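Local coordinates for protein PtLCIB4 H88A mutant (Phaeodactylum tricornutum, PDB 5B5Z) that is a zinc-binding homolog of the limiting CO2-inducible protein LCIB and probably acts as a beta-carbonic anhydrase, interconverting carbon dioxide and bicarbonate, at residues 29-34 against 65-70; 54-59 against 78-83; 85-90 against 214-219; 93-98 against 229-234; 109-114 against 239-244. All blocks are in the same frame, centred on the assembly; numbering follows the deposited sequence.

Contact 1 of 5, residues 29-34 against 65-70; sequences LTNAEL and RPLEQD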
# COMPACT_ATOMS: atom_id res chain seq x y z
N LEU A 29 1.27 -17.85 15.48
CA LEU A 29 -0.08 -17.59 15.95
C LEU A 29 -1.06 -17.47 14.79
O LEU A 29 -0.68 -16.99 13.73
CB LEU A 29 -0.13 -16.29 16.77
CG LEU A 29 0.78 -16.20 17.99
CD1 LEU A 29 0.69 -14.81 18.62
CD2 LEU A 29 0.40 -17.28 19.00
N THR A 30 -2.32 -17.87 14.96
CA THR A 30 -3.32 -17.52 13.96
C THR A 30 -3.53 -16.01 13.97
O THR A 30 -3.26 -15.35 14.97
CB THR A 30 -4.67 -18.20 14.21
OG1 THR A 30 -5.21 -17.69 15.43
CG2 THR A 30 -4.51 -19.71 14.31
N ASN A 31 -4.04 -15.46 12.87
CA ASN A 31 -4.35 -14.04 12.84
C ASN A 31 -5.21 -13.63 14.03
O ASN A 31 -4.94 -12.62 14.68
CB ASN A 31 -5.06 -13.67 11.55
CG ASN A 31 -4.10 -13.42 10.41
OD1 ASN A 31 -2.97 -13.91 10.42
ND2 ASN A 31 -4.54 -12.62 9.44
N ALA A 32 -6.21 -14.44 14.35
CA ALA A 32 -7.10 -14.13 15.45
C ALA A 32 -6.36 -14.11 16.79
O ALA A 32 -6.54 -13.20 17.60
CB ALA A 32 -8.27 -15.12 15.49
N GLU A 33 -5.51 -15.11 17.01
CA GLU A 33 -4.69 -15.14 18.22
C GLU A 33 -3.77 -13.94 18.31
O GLU A 33 -3.58 -13.38 19.38
CB GLU A 33 -3.85 -16.43 18.26
CG GLU A 33 -4.69 -17.68 18.55
CD GLU A 33 -3.96 -18.99 18.24
OE1 GLU A 33 -2.84 -18.96 17.68
OE2 GLU A 33 -4.51 -20.07 18.56
N LEU A 34 -3.18 -13.56 17.19
CA LEU A 34 -2.28 -12.41 17.16
C LEU A 34 -3.00 -11.11 17.56
O LEU A 34 -2.53 -10.35 18.41
CB LEU A 34 -1.67 -12.26 15.77
CG LEU A 34 -0.82 -11.00 15.57
CD1 LEU A 34 0.49 -11.12 16.34
CD2 LEU A 34 -0.57 -10.77 14.08
N ARG A 65 -3.61 -8.82 2.59
CA ARG A 65 -4.73 -8.00 3.07
C ARG A 65 -5.48 -8.52 4.32
O ARG A 65 -5.91 -7.70 5.13
CB ARG A 65 -5.76 -7.80 1.94
CG ARG A 65 -5.25 -7.08 0.66
CD ARG A 65 -4.94 -5.60 0.82
NE ARG A 65 -3.58 -5.39 1.32
CZ ARG A 65 -2.49 -5.42 0.56
NH1 ARG A 65 -1.30 -5.23 1.10
NH2 ARG A 65 -2.59 -5.65 -0.76
N PRO A 66 -5.65 -9.85 4.49
CA PRO A 66 -6.41 -10.27 5.68
C PRO A 66 -5.85 -9.80 7.02
O PRO A 66 -6.61 -9.50 7.94
CB PRO A 66 -6.35 -11.80 5.60
CG PRO A 66 -6.26 -12.07 4.14
CD PRO A 66 -5.35 -11.01 3.62
N LEU A 67 -4.53 -9.70 7.12
CA LEU A 67 -3.89 -9.24 8.35
C LEU A 67 -4.22 -7.76 8.62
O LEU A 67 -4.50 -7.38 9.75
CB LEU A 67 -2.38 -9.45 8.26
CG LEU A 67 -1.56 -9.08 9.50
CD1 LEU A 67 -2.06 -9.79 10.73
CD2 LEU A 67 -0.08 -9.33 9.28
N GLU A 68 -4.19 -6.95 7.57
CA GLU A 68 -4.56 -5.55 7.69
C GLU A 68 -6.02 -5.40 8.09
O GLU A 68 -6.35 -4.55 8.92
CB GLU A 68 -4.32 -4.81 6.37
CG GLU A 68 -2.88 -4.87 5.92
CD GLU A 68 -2.62 -4.05 4.68
OE1 GLU A 68 -3.54 -3.99 3.82
OE2 GLU A 68 -1.53 -3.45 4.58
N GLN A 69 -6.88 -6.21 7.49
CA GLN A 69 -8.31 -6.18 7.81
C GLN A 69 -8.55 -6.58 9.26
O GLN A 69 -9.37 -5.97 9.95
CB GLN A 69 -9.09 -7.08 6.87
CG GLN A 69 -9.19 -6.54 5.45
CD GLN A 69 -9.86 -7.52 4.50
OE1 GLN A 69 -10.31 -8.58 4.92
NE2 GLN A 69 -9.93 -7.15 3.23
N ASP A 70 -7.84 -7.59 9.74
CA ASP A 70 -8.06 -8.07 11.10
C ASP A 70 -7.65 -7.04 12.16
O ASP A 70 -8.36 -6.82 13.15
CB ASP A 70 -7.31 -9.39 11.32
CG ASP A 70 -7.91 -10.54 10.52
OD1 ASP A 70 -9.08 -10.43 10.08
OD2 ASP A 70 -7.21 -11.56 10.34
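Asn31 reaches out of the first turn of helix 31-43 and lays its amide against helix 65-75, between the backbone at Leu67 and the carboxylate of Asp70. The turn it stands on opens with a capping box: Thr30 OG1 accepts from Glu33 N, and Glu33 OE1 accepts in return from Thr30 N. This fixes where the helix starts and hence where Asn31 departs from it. Taken atom by atom, CB of Asn31 comes first, 3.2 Å from Asp70 OD2. CG stands beside the backbone N (chi1 -84°), which carries the amide over toward Leu67, and it is 4.2 Å from Leu67 CD1. At the end of the chain ND2 donates to Asp70 OD2 at 3.0 Å, with an N-H...O angle of 157°. The acceptor lies in the amide plane, whereas the donor meets OD2 on its anti side and somewhat out of the carboxylate plane; the two flat groups stand almost perpendicular, 88° apart. The same ND2 sits 3.6 Å from Leu67 CA, close against the helix backbone. An alanine here would keep only the CB contact, and Asp70 OD2 would probably lose its hydrogen-bond partner on the opposing helix, with a gap opening beside Leu67. Deeper in, Phe256 of strand 255-264 packs on both Leu34 and Leu67, while at the outer end Pro66 packs on Lys77 of the second subunit. The apolar part of the contact is one crossing of leucine branches at about a right angle, Leu34 CD2 to Leu67 CD1 at 3.8 Å.

Contact 2 of 5, residues 54-59 against 78-83; sequences LATSLC and HFTMGG. With ZN (zinc ion), chain C.
Thr56 pairs through both its backbone polar atoms with the strand at Phe79: its N donates to Phe79 O at 3.0 Å, and its O takes the N-H of Met81 at 2.7 Å. Phe79 N adds a third backbone bond, to Leu54 O. Beyond them a water links the two backbones, accepting from Leu58 N and, weakly, from Gly82 N while donating to Thr56 OG1 at 3.1 Å. That hydroxyl is also hydrogen-bonded to Glu68 of helix 65-75, and Ser57 OG to Gly86 O. Packing follows the backbone closely. His78 has its CG between N and the carbonyl carbon (chi1 65°), bringing CD2 to 3.6 Å from Thr56 OG1, while its CB lies 3.8 Å from Leu54 CG. Ala55 CB faces Phe79 CB from the neighbouring strand. At Gly82 a side chain would run into Leu58 O. Further along the chain, Cys59 SG binds zinc at 2.3 Å, and a water completes the site with His115 and Cys139. This is the parallel pairing of a beta-alpha-beta unit, strand 52-57, helix 65-75 and strand 79-80, with a zinc ligand following its first strand.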
# COMPACT_ATOMS: atom_id res chain seq x y z
N LEU A 54 -3.27 3.10 13.31
CA LEU A 54 -2.70 1.86 12.80
C LEU A 54 -1.88 2.13 11.54
O LEU A 54 -2.30 2.89 10.66
CB LEU A 54 -3.81 0.86 12.51
CG LEU A 54 -3.39 -0.48 11.93
CD1 LEU A 54 -2.50 -1.24 12.91
CD2 LEU A 54 -4.61 -1.30 11.54
N ALA A 55 -0.69 1.54 11.47
CA ALA A 55 0.11 1.61 10.23
C ALA A 55 0.63 0.22 9.91
O ALA A 55 0.90 -0.55 10.81
CB ALA A 55 1.26 2.60 10.37
N THR A 56 0.77 -0.08 8.62
CA THR A 56 1.34 -1.37 8.22
C THR A 56 2.50 -1.18 7.23
O THR A 56 2.54 -0.21 6.48
CB THR A 56 0.30 -2.30 7.57
OG1 THR A 56 -0.08 -1.79 6.29
CG2 THR A 56 -0.95 -2.46 8.46
N SER A 57 3.43 -2.13 7.27
CA SER A 57 4.44 -2.27 6.23
C SER A 57 4.46 -3.75 5.84
O SER A 57 5.18 -4.57 6.44
CB SER A 57 5.81 -1.78 6.70
OG SER A 57 6.74 -1.78 5.61
N LEU A 58 3.61 -4.08 4.89
CA LEU A 58 3.42 -5.44 4.42
C LEU A 58 3.51 -5.46 2.90
O LEU A 58 3.41 -4.40 2.26
CB LEU A 58 2.07 -5.99 4.88
CG LEU A 58 1.85 -6.01 6.41
CD1 LEU A 58 0.37 -6.28 6.79
CD2 LEU A 58 2.78 -7.02 7.08
N CYS A 59 3.68 -6.64 2.31
CA CYS A 59 3.84 -6.71 0.85
C CYS A 59 2.57 -6.25 0.13
O CYS A 59 1.44 -6.43 0.63
CB CYS A 59 4.20 -8.15 0.40
SG CYS A 59 4.58 -8.27 -1.37
N HIS A 78 -5.99 2.33 8.23
CA HIS A 78 -4.55 2.36 8.45
C HIS A 78 -3.78 3.14 7.39
O HIS A 78 -4.23 3.25 6.25
CB HIS A 78 -4.00 0.94 8.47
CG HIS A 78 -4.14 0.23 7.16
ND1 HIS A 78 -5.34 -0.30 6.74
CD2 HIS A 78 -3.24 -0.06 6.20
CE1 HIS A 78 -5.17 -0.86 5.55
NE2 HIS A 78 -3.91 -0.73 5.20
N PHE A 79 -2.63 3.66 7.80
CA PHE A 79 -1.61 4.17 6.88
C PHE A 79 -0.83 3.00 6.31
O PHE A 79 -0.52 2.07 7.03
CB PHE A 79 -0.64 5.11 7.61
CG PHE A 79 -1.00 6.56 7.53
CD1 PHE A 79 -1.97 7.09 8.36
CD2 PHE A 79 -0.33 7.41 6.64
CE1 PHE A 79 -2.29 8.46 8.30
CE2 PHE A 79 -0.66 8.76 6.57
CZ PHE A 79 -1.64 9.28 7.41
N THR A 80 -0.47 3.05 5.04
CA THR A 80 0.45 2.03 4.54
C THR A 80 1.85 2.59 4.35
O THR A 80 2.05 3.75 3.98
CB THR A 80 -0.06 1.41 3.25
OG1 THR A 80 -0.23 2.43 2.27
CG2 THR A 80 -1.40 0.75 3.49
N MET A 81 2.83 1.78 4.69
CA MET A 81 4.21 2.16 4.55
C MET A 81 4.93 1.20 3.61
O MET A 81 6.08 1.43 3.26
CB MET A 81 4.91 2.15 5.91
CG MET A 81 4.57 3.32 6.80
SD MET A 81 5.63 4.72 6.39
CE MET A 81 7.30 4.12 6.77
N GLY A 82 4.26 0.12 3.24
CA GLY A 82 4.92 -1.01 2.58
C GLY A 82 5.09 -0.85 1.08
O GLY A 82 5.06 0.25 0.52
N GLY A 83 5.30 -1.98 0.42
CA GLY A 83 5.62 -2.01 -1.00
C GLY A 83 6.07 -3.42 -1.27
O GLY A 83 5.77 -4.29 -0.48
ZN ZN C . 5.04 -10.48 -1.51
O HOH W 1 1.96 -1.68 4.02
O HOH W 2 4.25 -11.40 -3.00

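Contact 3 of 5, residues 85-90 against 214-219; sequences AGFPFG and YDAQQK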
# COMPACT_ATOMS: atom_id res chain seq x y z
N ALA A 85 7.61 -6.93 -1.24
CA ALA A 85 8.19 -7.77 -0.18
C ALA A 85 7.93 -7.26 1.24
O ALA A 85 8.38 -7.88 2.20
CB ALA A 85 9.67 -7.95 -0.41
N GLY A 86 7.20 -6.15 1.38
CA GLY A 86 6.87 -5.60 2.69
C GLY A 86 7.85 -4.59 3.27
O GLY A 86 7.67 -4.14 4.40
N PHE A 87 8.89 -4.23 2.53
CA PHE A 87 9.80 -3.18 2.98
C PHE A 87 9.10 -1.83 3.11
O PHE A 87 8.21 -1.54 2.33
CB PHE A 87 10.99 -3.05 2.03
CG PHE A 87 11.95 -4.19 2.14
CD1 PHE A 87 12.97 -4.16 3.09
CD2 PHE A 87 11.83 -5.29 1.32
CE1 PHE A 87 13.86 -5.22 3.20
CE2 PHE A 87 12.72 -6.36 1.43
CZ PHE A 87 13.73 -6.32 2.37
N PRO A 88 9.50 -1.02 4.11
CA PRO A 88 8.87 0.28 4.39
C PRO A 88 9.29 1.36 3.39
O PRO A 88 9.94 2.33 3.75
CB PRO A 88 9.36 0.60 5.81
CG PRO A 88 10.70 -0.09 5.91
CD PRO A 88 10.50 -1.38 5.14
N PHE A 89 8.86 1.20 2.15
CA PHE A 89 9.26 2.10 1.08
C PHE A 89 8.71 3.52 1.26
O PHE A 89 9.23 4.44 0.65
CB PHE A 89 8.83 1.51 -0.26
CG PHE A 89 9.71 0.38 -0.70
CD1 PHE A 89 11.04 0.61 -0.98
CD2 PHE A 89 9.21 -0.90 -0.81
CE1 PHE A 89 11.87 -0.42 -1.39
CE2 PHE A 89 10.04 -1.94 -1.22
CZ PHE A 89 11.36 -1.70 -1.50
N GLY A 90 7.69 3.71 2.09
CA GLY A 90 7.20 5.04 2.40
C GLY A 90 8.30 5.89 3.02
O GLY A 90 8.31 7.11 2.89
N TYR A 214 12.68 -10.63 6.66
CA TYR A 214 12.28 -9.98 7.90
C TYR A 214 13.50 -9.31 8.56
O TYR A 214 13.40 -8.19 9.05
CB TYR A 214 11.64 -10.97 8.89
CG TYR A 214 11.62 -10.36 10.28
CD1 TYR A 214 10.68 -9.40 10.60
CD2 TYR A 214 12.60 -10.67 11.22
CE1 TYR A 214 10.68 -8.79 11.81
CE2 TYR A 214 12.61 -10.05 12.45
CZ TYR A 214 11.64 -9.12 12.73
OH TYR A 214 11.62 -8.48 13.95
N ASP A 215 14.64 -10.00 8.58
CA ASP A 215 15.84 -9.42 9.18
C ASP A 215 16.23 -8.12 8.51
O ASP A 215 16.59 -7.15 9.18
CB ASP A 215 17.02 -10.38 9.14
CG ASP A 215 18.20 -9.89 9.99
OD1 ASP A 215 18.04 -9.85 11.23
OD2 ASP A 215 19.26 -9.53 9.43
N ALA A 216 16.15 -8.10 7.18
CA ALA A 216 16.46 -6.89 6.43
C ALA A 216 15.46 -5.78 6.73
O ALA A 216 15.82 -4.61 6.86
CB ALA A 216 16.51 -7.20 4.94
N GLN A 217 14.19 -6.15 6.84
CA GLN A 217 13.13 -5.20 7.16
C GLN A 217 13.33 -4.61 8.55
O GLN A 217 13.15 -3.41 8.75
CB GLN A 217 11.76 -5.87 7.13
CG GLN A 217 11.18 -6.14 5.76
CD GLN A 217 9.74 -6.63 5.85
OE1 GLN A 217 9.11 -6.59 6.92
NE2 GLN A 217 9.20 -7.09 4.73
N GLN A 218 13.69 -5.46 9.50
CA GLN A 218 13.77 -5.01 10.88
C GLN A 218 14.85 -3.92 10.99
O GLN A 218 14.67 -2.93 11.70
CB GLN A 218 14.05 -6.20 11.81
CG GLN A 218 14.32 -5.80 13.26
CD GLN A 218 15.80 -5.54 13.51
OE1 GLN A 218 16.65 -6.34 13.14
NE2 GLN A 218 16.11 -4.40 14.11
N LYS A 219 15.95 -4.10 10.27
CA LYS A 219 17.01 -3.09 10.27
C LYS A 219 16.54 -1.76 9.68
O LYS A 219 16.85 -0.69 10.22
CB LYS A 219 18.22 -3.60 9.49
CG LYS A 219 18.92 -4.78 10.13
CD LYS A 219 20.15 -5.19 9.33
CE LYS A 219 20.62 -6.59 9.68
NZ LYS A 219 21.52 -7.12 8.60
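Gln217 slides its side chain past Phe87, laying its aliphatic part on the ring and sending the amide on to the loop backbone. CG stands over one face of the Phe87 ring in a CH-pi contact, 4.0 Å from the centroid and 20° off the ring normal. The amide plane is steeply inclined to the ring, at 69°. Ala216, the preceding residue on the helix, approaches differently: its CB lies at the ring edge, near the plane, 3.7 Å from Phe87 CE1. The helix thus meets the ring from two directions, one face and one edge.

Beyond CG the glutamine is extended (chi2 -172°), which carries NE2 to 2.8 Å from Ala85 O; the same nitrogen is hydrogen-bonded to Gly113 O of strand 107-117. Gly86 passes close by, and a CB there would fall 2.7 Å from Gln217 NE2, and the backbone angles of Gly86 would also press it into Ala85 O. A leucine in place of Gln217 would carry no N-H, and Gly113 O would probably be left without this buried mate while the loop at Ala85 lost a polar neighbour. Pro88 then bends the chain in an inverse gamma turn and packs further along helix 205-228. The loop belongs to the surroundings of the metal site: it runs from strand 79-80 to helix 91-99, with the Ala85 side chain about 5 Å from the zinc.

Contact 4 of 5, residues 93-98 against 229-234; sequences TGFGAM and SNHIDG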
# COMPACT_ATOMS: atom_id res chain seq x y z
N THR A 93 9.51 10.24 4.90
CA THR A 93 8.35 11.08 4.62
C THR A 93 7.04 10.34 4.94
O THR A 93 6.13 10.91 5.49
CB THR A 93 8.34 11.57 3.17
OG1 THR A 93 9.49 12.40 2.96
CG2 THR A 93 7.05 12.37 2.86
N GLY A 94 6.98 9.06 4.58
CA GLY A 94 5.83 8.25 4.92
C GLY A 94 5.64 8.14 6.43
O GLY A 94 4.52 8.24 6.93
N PHE A 95 6.74 7.95 7.16
CA PHE A 95 6.64 7.88 8.61
C PHE A 95 6.18 9.21 9.19
O PHE A 95 5.34 9.25 10.10
CB PHE A 95 7.98 7.49 9.23
CG PHE A 95 7.92 7.32 10.71
CD1 PHE A 95 7.38 6.18 11.27
CD2 PHE A 95 8.37 8.33 11.56
CE1 PHE A 95 7.30 6.03 12.64
CE2 PHE A 95 8.29 8.18 12.93
CZ PHE A 95 7.76 7.03 13.47
N GLY A 96 6.74 10.30 8.69
CA GLY A 96 6.33 11.62 9.14
C GLY A 96 4.87 11.91 8.85
O GLY A 96 4.18 12.55 9.65
N ALA A 97 4.40 11.46 7.69
CA ALA A 97 3.00 11.64 7.33
C ALA A 97 2.09 10.92 8.31
O ALA A 97 1.07 11.44 8.77
CB ALA A 97 2.76 11.13 5.92
N MET A 98 2.48 9.70 8.64
CA MET A 98 1.74 8.91 9.59
C MET A 98 1.74 9.60 10.97
O MET A 98 0.70 9.74 11.59
CB MET A 98 2.36 7.50 9.65
CG MET A 98 1.61 6.52 10.48
SD MET A 98 2.03 6.78 12.21
CE MET A 98 3.80 6.46 12.20
N SER A 229 11.99 9.82 14.88
CA SER A 229 11.61 9.94 16.29
C SER A 229 10.98 11.28 16.63
O SER A 229 9.98 11.36 17.34
CB SER A 229 12.84 9.71 17.18
OG SER A 229 13.93 10.51 16.73
N ASN A 230 11.60 12.34 16.10
CA ASN A 230 11.16 13.71 16.29
C ASN A 230 9.66 13.94 16.06
O ASN A 230 9.04 14.77 16.73
CB ASN A 230 11.96 14.63 15.36
CG ASN A 230 12.22 14.01 14.01
OD1 ASN A 230 12.99 13.06 13.88
ND2 ASN A 230 11.55 14.54 12.97
N HIS A 231 9.09 13.22 15.11
CA HIS A 231 7.72 13.47 14.66
C HIS A 231 6.67 13.05 15.68
O HIS A 231 5.52 13.50 15.62
CB HIS A 231 7.47 12.76 13.33
CG HIS A 231 8.31 13.28 12.21
ND1 HIS A 231 8.93 12.46 11.30
CD2 HIS A 231 8.62 14.55 11.84
CE1 HIS A 231 9.59 13.19 10.42
NE2 HIS A 231 9.42 14.47 10.73
N ILE A 232 7.05 12.18 16.61
CA ILE A 232 6.18 11.80 17.71
C ILE A 232 6.28 12.86 18.81
O ILE A 232 7.38 13.27 19.18
CB ILE A 232 6.56 10.43 18.28
CG1 ILE A 232 6.79 9.43 17.15
CG2 ILE A 232 5.48 9.93 19.22
CD1 ILE A 232 5.55 9.11 16.36
N ASP A 233 5.14 13.28 19.33
CA ASP A 233 5.11 14.41 20.25
C ASP A 233 4.98 14.03 21.72
O ASP A 233 3.91 13.66 22.19
CB ASP A 233 3.97 15.36 19.86
CG ASP A 233 4.25 16.11 18.57
OD1 ASP A 233 5.43 16.16 18.15
OD2 ASP A 233 3.29 16.64 17.97
N GLY A 234 6.10 14.13 22.44
CA GLY A 234 6.11 14.10 23.89
C GLY A 234 5.64 12.84 24.59
O GLY A 234 6.45 12.00 24.99
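Phe95 and His231 come together through different chi1 settings. The phenylalanine ring swings to the side of its own carbonyl carbon (chi1 -177°), out from helix 91-99, whereas the imidazole stands beside its backbone N (chi1 -65°) and reaches back toward that helix. Their rims meet: Phe95 CD2 and His231 ND1 are 4.2 Å apart, each atom near the plane of the other's ring. The imidazole comes closer to the helix backbone, with ND1 3.5 Å from Gly96 CA. Lack of a side chain at Gly96 permits this, since a CB there would lie only 3.1 Å from His231 CE1. In fold terms helix 91-99 packs on the connection between helix 205-228 and strand 238-247, which begins with a 3-10 turn at 229-231, closed by Ile232 N donating to Ser229 O. Just past that turn Ile232 sends CD1 to 4.2 Å from Phe95 CZ, the two side chains crossing at about a right angle. Inward, Phe95 also packs on Ile224, Leu225 and Ile238, so its ring lies buried while His231 remains on the exposed side. Earlier in the helix, Thr93 N donates to Asp182 OD1 of the second subunit.

Contact 5 of 5, residues 109-114 against 239-244; sequences LLIYGS and AVVGGI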
# COMPACT_ATOMS: atom_id res chain seq x y z
N LEU A 109 0.50 2.27 16.16
CA LEU A 109 0.83 0.85 16.17
C LEU A 109 1.26 0.47 14.76
O LEU A 109 0.46 0.57 13.84
CB LEU A 109 -0.36 0.01 16.60
CG LEU A 109 -0.23 -1.49 16.33
CD1 LEU A 109 0.96 -2.12 17.06
CD2 LEU A 109 -1.54 -2.19 16.71
N LEU A 110 2.52 0.08 14.61
CA LEU A 110 3.06 -0.37 13.32
C LEU A 110 3.17 -1.88 13.27
O LEU A 110 3.78 -2.49 14.13
CB LEU A 110 4.44 0.26 13.07
CG LEU A 110 5.18 -0.22 11.82
CD1 LEU A 110 4.49 0.30 10.57
CD2 LEU A 110 6.61 0.25 11.89
N ILE A 111 2.54 -2.48 12.26
CA ILE A 111 2.64 -3.92 11.99
C ILE A 111 3.46 -4.11 10.72
O ILE A 111 3.07 -3.62 9.67
CB ILE A 111 1.25 -4.59 11.76
CG1 ILE A 111 0.20 -4.12 12.77
CG2 ILE A 111 1.38 -6.13 11.71
CD1 ILE A 111 0.47 -4.55 14.21
N TYR A 112 4.59 -4.81 10.80
CA TYR A 112 5.38 -5.03 9.59
C TYR A 112 5.85 -6.46 9.51
O TYR A 112 5.91 -7.16 10.51
CB TYR A 112 6.60 -4.09 9.53
CG TYR A 112 7.74 -4.41 10.49
CD1 TYR A 112 7.78 -3.89 11.78
CD2 TYR A 112 8.81 -5.18 10.06
CE1 TYR A 112 8.84 -4.18 12.64
CE2 TYR A 112 9.87 -5.48 10.92
CZ TYR A 112 9.88 -4.98 12.20
OH TYR A 112 10.94 -5.27 13.05
N GLY A 113 6.19 -6.88 8.30
CA GLY A 113 6.74 -8.21 8.16
C GLY A 113 6.94 -8.62 6.74
O GLY A 113 6.40 -8.04 5.80
N SER A 114 7.73 -9.67 6.60
CA SER A 114 7.80 -10.40 5.36
C SER A 114 6.60 -11.32 5.26
O SER A 114 5.82 -11.43 6.19
CB SER A 114 9.09 -11.22 5.30
OG SER A 114 9.09 -12.16 6.38
N ALA A 239 4.17 1.68 19.09
CA ALA A 239 4.17 0.26 19.38
C ALA A 239 4.48 -0.43 18.07
O ALA A 239 4.02 0.00 17.02
CB ALA A 239 2.85 -0.20 19.94
N VAL A 240 5.26 -1.50 18.14
CA VAL A 240 5.75 -2.16 16.95
C VAL A 240 5.51 -3.65 17.05
O VAL A 240 5.85 -4.26 18.07
CB VAL A 240 7.27 -1.92 16.78
CG1 VAL A 240 7.81 -2.70 15.61
CG2 VAL A 240 7.57 -0.42 16.65
N VAL A 241 4.89 -4.24 16.02
CA VAL A 241 4.84 -5.69 15.88
C VAL A 241 5.51 -6.08 14.57
O VAL A 241 5.08 -5.66 13.51
CB VAL A 241 3.40 -6.20 15.90
CG1 VAL A 241 3.37 -7.70 15.67
CG2 VAL A 241 2.73 -5.85 17.22
N GLY A 242 6.56 -6.89 14.64
CA GLY A 242 7.24 -7.30 13.41
C GLY A 242 7.40 -8.79 13.36
O GLY A 242 7.55 -9.45 14.38
N GLY A 243 7.34 -9.35 12.17
CA GLY A 243 7.55 -10.78 12.04
C GLY A 243 7.34 -11.30 10.64
O GLY A 243 7.61 -10.61 9.65
N ILE A 244 6.83 -12.52 10.56
CA ILE A 244 6.64 -13.23 9.31
C ILE A 244 5.20 -13.66 9.15
O ILE A 244 4.66 -14.40 9.97
CB ILE A 244 7.56 -14.48 9.22
CG1 ILE A 244 9.02 -14.06 9.40
CG2 ILE A 244 7.30 -15.22 7.89
CD1 ILE A 244 9.96 -15.20 9.60
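Strands 109-114 and 239-244 form a regular parallel pair in the middle of the mixed sheet, paired residue for residue from Leu109 with Ala239 to Ser114 with Ile244. The axes of these segments come within 4.7 Å and are inclined by 16°. The bonds alternate in direction: Leu110 N to Ala239 O, Val241 N to Leu110 O, Tyr112 N to Val241 O and Gly243 N to Tyr112 O, lengthening toward the end, where Ser114 N to Gly243 O is weak at 3.2 Å. Side chains differ between the two faces. On one, Ile111 runs alongside Val241 in the same direction, Ile111 CD1 touching Val241 CB at 3.8 Å, while Leu109 CD1 meets Ala239 CB at 3.9 Å. On the other, Tyr112 takes chi1 73°, which lays its ring across the adjoining strand. Gly242 CA sits under one ring face, 3.7 Å from the centroid and 15° off the normal, and a CB on Gly242 would run into the ring. Val240 CG1 meets the ring edge, 3.5 Å from Tyr112 CE1. Nearby, Ser114 OG rests against Ile244 CG1 but is hydrogen-bonded to Pro210 O; His115, directly after Ser114, is a zinc ligand. Helix 31-43 covers the face of Leu109 and Val241 through Leu42 and Val38, and helix 205-228 covers the Tyr112 face through Gln217 and Gln218. In the sheet, strand 52-57 flanks 109-114 in parallel, and strand 255-264 flanks 239-244 antiparallel.

In the fold
Contacts 2 and 5 are both strand pairings of one sheet and adjoin, since strand 52-57 lies between 79-80 and 107-117; both rest mainly on backbone hydrogen bonds. Contacts 1 and 3 are buried but lie on opposite faces of that sheet, joining helices or loop through one polar side chain each, Asn31 and Gln217. Contact 3 touches both sheet contacts, through Ser57 to Gly86 and Gln217 to Gly113, close to the zinc to which contact 2 gives Cys59. Contact 4, its centre about 20 Å from that of the chain, is partly exposed and purely van der Waals. Contacts 1 to 4 all reach the second subunit, whereas contact 5 does not.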